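Local coordinates for protein pseudoalteromonas arctica PAMC 21717 (Pseudoalteromonas arctica, PDB 5YL7) that hydrolyses peptide bonds as a cold-active, calcium-binding serine protease of the subtilase family, made by a psychrophilic bacterium, at residues S177-S180 and T181-N184; A248-F251 and A252-E256. All coordinates share one frame; numbering follows the deposited sequence.

Contact 1: residues S177-S180 and T181-N184; sequences SCSS and TTQN
The carboxamide of N184 lays one face against the carbonyl oxygen of S180, with S180 O almost directly above N184 CG at 3.1 Å. Because the oxygen meets the flat group face-on, N184 ND2 makes no hydrogen bond to it, and S180 O instead accepts from the backbone N of N184 at 2.9 Å. The amide of Q183 is approached by sulfur: C178 SG stands well out of its plane, 3.8 Å from Q183 OE1. That oxygen takes its hydrogen bond from N216 N, while Q183 NE2 binds N187 OD1. These contacts illustrate how a helix starts. S179 is the N-cap, and its carbonyl receives the first-turn bond from Q183 N, nearly straight at 173°. With chi1 at 79°, its hydroxyl turns toward the first turn, leaving S179 OG 3.1 Å from T182 OG1. A water accepts from S179 N and hydrogen-bonds T182 OG1 (2.8 Å), bridging the cap residue to the helix. The helix, 180-191, is tied down at this end by the disulfide from C178 to C215. T182 packs on P212 and C215, and S179, T181 and T182 rest against helix 140-150.

Contact 2: residues A248-F251 and A252-E256; sequences AQSF and ANDSE
F251 folds its ring over D254, whose CB lies 3.5 Å from the ring centroid, 11° off the normal, in a CH-pi contact. The carboxylate continues this stack nearly parallel to the ring, with D254 CG 3.3 Å from F251 CE1. D254 CG is anti to the backbone N (chi1 176°), carrying the acid back across the loop. There D254 OD2 accepts from S250 N through its anti lone pair at 2.9 Å and from a water shared with S250 OG, and OD1 is met from above its plane by E256 N, an Asx turn. A type II turn from F251 to D254 closes the bend, and Q249 NE2 binds D254 O in the carbonyl plane, nearly straight (175°). An alanine in place of D254 would keep CB under the ring, but S250 N, E256 N and the water would probably each be left without a carboxylate acceptor. Looser parts are bridged by separate single waters: two between A248 and E256 at the loop's open end, one from Q249 OE1 to N253 N at the turn. The loop joins strand 242-245, at the parallel sheet's margin, to strand 258-263; N253 OD1 bonds Y276 N on strand 272-277, and E256 salt-bridges R226.

How the contacts relate
Both contacts lie at the surface, about 34 Å apart between centres, and share no helix or strand; they follow each other in sequence within one subtilase chain. The difference lies in what does the organising. In contact 1 a helix supplies the order: main-chain bonds of the first turn repeat regularly, small hydroxyl residues gather at the start, and a covalent sulfur link joins it to a neighbouring loop. Contact 2 has no helix or strand of its own; a turn and a buried acid do much of this, the acid accepting backbone N-H groups under a stacked aromatic ring. Water takes part in both, once at the helix start but at four points in the irregular loop.

Contact 1: residues S177-S180 and T181-N184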
# COMPACT_ATOMS: atom_id res chain seq x y z
N SER A 177 -2.29 19.07 -8.64
CA SER A 177 -0.89 19.01 -8.65
C SER A 177 -0.31 18.56 -7.28
O SER A 177 -0.96 18.61 -6.27
CB SER A 177 -0.34 20.39 -9.10
OG SER A 177 -0.76 21.35 -8.22
N CYS A 178 0.92 18.04 -7.36
CA CYS A 178 1.69 17.67 -6.18
C CYS A 178 2.08 18.98 -5.42
O CYS A 178 2.77 19.79 -6.03
CB CYS A 178 2.95 16.91 -6.60
SG CYS A 178 3.99 16.40 -5.21
N SER A 179 1.72 19.12 -4.19
CA SER A 179 2.09 20.31 -3.54
C SER A 179 3.51 20.38 -3.08
O SER A 179 4.16 19.31 -2.91
CB SER A 179 1.21 20.57 -2.34
OG SER A 179 1.65 19.76 -1.25
N SER A 180 4.03 21.55 -2.86
CA SER A 180 5.38 21.71 -2.37
C SER A 180 5.54 20.99 -1.00
O SER A 180 6.60 20.44 -0.79
CB SER A 180 5.78 23.16 -2.11
OG SER A 180 5.92 23.72 -3.40
N THR A 181 4.56 21.01 -0.13
CA THR A 181 4.66 20.38 1.19
C THR A 181 4.89 18.86 0.93
O THR A 181 5.71 18.26 1.60
CB THR A 181 3.34 20.58 1.93
OG1 THR A 181 3.18 22.00 2.15
CG2 THR A 181 3.30 19.90 3.30
N THR A 182 4.13 18.26 0.02
CA THR A 182 4.27 16.85 -0.24
C THR A 182 5.63 16.54 -0.90
O THR A 182 6.29 15.59 -0.48
CB THR A 182 3.14 16.33 -1.10
OG1 THR A 182 1.89 16.73 -0.46
CG2 THR A 182 3.19 14.86 -1.28
N GLN A 183 6.03 17.28 -1.92
CA GLN A 183 7.30 17.02 -2.58
C GLN A 183 8.44 17.19 -1.61
O GLN A 183 9.38 16.40 -1.64
CB GLN A 183 7.46 17.94 -3.78
CG GLN A 183 8.69 17.62 -4.61
CD GLN A 183 8.57 16.27 -5.28
OE1 GLN A 183 7.69 16.09 -6.21
NE2 GLN A 183 9.37 15.30 -4.93
N ASN A 184 8.38 18.17 -0.75
CA ASN A 184 9.43 18.36 0.27
C ASN A 184 9.60 17.13 1.15
O ASN A 184 10.69 16.67 1.48
CB ASN A 184 9.16 19.61 1.15
CG ASN A 184 9.41 20.92 0.48
OD1 ASN A 184 10.10 21.01 -0.51
ND2 ASN A 184 8.80 21.93 1.03
O HOH W 1 0.18 17.15 -2.66

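Contact 2: residues A248-F251 and A252-E256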
# COMPACT_ATOMS: atom_id res chain seq x y z
N ALA A 248 -10.41 -6.14 -10.37
CA ALA A 248 -11.51 -5.51 -11.15
C ALA A 248 -12.79 -6.21 -10.77
O ALA A 248 -13.08 -7.29 -11.39
CB ALA A 248 -11.21 -5.52 -12.60
N GLN A 249 -13.55 -5.64 -9.85
CA GLN A 249 -14.75 -6.24 -9.30
C GLN A 249 -15.96 -5.68 -9.97
O GLN A 249 -15.98 -4.54 -10.47
CB GLN A 249 -14.80 -5.90 -7.80
CG GLN A 249 -13.67 -6.53 -6.95
CD GLN A 249 -13.80 -6.11 -5.52
OE1 GLN A 249 -13.86 -4.92 -5.20
NE2 GLN A 249 -13.88 -7.10 -4.57
N SER A 250 -17.07 -6.45 -9.92
CA SER A 250 -18.35 -5.97 -10.44
C SER A 250 -19.41 -5.96 -9.39
O SER A 250 -20.56 -5.57 -9.65
CB SER A 250 -18.78 -6.67 -11.71
OG SER A 250 -19.21 -8.01 -11.47
N PHE A 251 -19.07 -6.33 -8.12
CA PHE A 251 -20.01 -6.30 -7.00
C PHE A 251 -19.18 -6.33 -5.71
O PHE A 251 -17.97 -6.65 -5.75
CB PHE A 251 -21.02 -7.44 -7.08
CG PHE A 251 -20.45 -8.78 -7.04
CD1 PHE A 251 -20.00 -9.49 -8.13
CD2 PHE A 251 -20.39 -9.50 -5.79
CE1 PHE A 251 -19.47 -10.71 -8.12
CE2 PHE A 251 -19.86 -10.73 -5.78
CZ PHE A 251 -19.43 -11.34 -6.90
N ALA A 252 -19.83 -6.02 -4.57
CA ALA A 252 -19.06 -5.93 -3.32
C ALA A 252 -18.54 -7.27 -2.90
O ALA A 252 -19.17 -8.26 -2.95
CB ALA A 252 -19.92 -5.26 -2.22
N ASN A 253 -17.26 -7.24 -2.54
CA ASN A 253 -16.56 -8.45 -2.09
C ASN A 253 -16.44 -9.54 -3.13
O ASN A 253 -16.17 -10.68 -2.84
CB ASN A 253 -17.22 -9.06 -0.78
CG ASN A 253 -16.24 -9.83 0.03
OD1 ASN A 253 -15.10 -9.41 0.19
ND2 ASN A 253 -16.65 -10.94 0.61
N ASP A 254 -16.55 -9.16 -4.43
CA ASP A 254 -16.32 -10.09 -5.53
C ASP A 254 -14.91 -10.69 -5.45
O ASP A 254 -13.92 -9.91 -5.35
CB ASP A 254 -16.50 -9.23 -6.83
CG ASP A 254 -16.23 -9.92 -8.15
OD1 ASP A 254 -15.86 -11.08 -8.20
OD2 ASP A 254 -16.43 -9.13 -9.14
N SER A 255 -14.74 -12.01 -5.62
CA SER A 255 -13.51 -12.68 -5.55
C SER A 255 -12.54 -12.39 -6.67
O SER A 255 -11.38 -12.84 -6.67
CB SER A 255 -13.67 -14.16 -5.29
OG SER A 255 -14.37 -14.73 -6.42
N GLU A 256 -13.03 -11.65 -7.68
CA GLU A 256 -12.11 -11.08 -8.69
C GLU A 256 -11.22 -9.98 -8.09
O GLU A 256 -10.23 -9.54 -8.71
CB GLU A 256 -12.87 -10.49 -9.87
CG GLU A 256 -13.62 -11.52 -10.73
CD GLU A 256 -12.70 -12.43 -11.39
OE1 GLU A 256 -12.06 -11.99 -12.41
OE2 GLU A 256 -12.40 -13.52 -10.95
O HOH W 2 -9.74 -8.78 -11.25
O HOH W 3 -11.68 -9.35 -13.03
O HOH W 4 -15.61 -4.79 -2.88
O HOH W 5 -17.03 -9.65 -11.67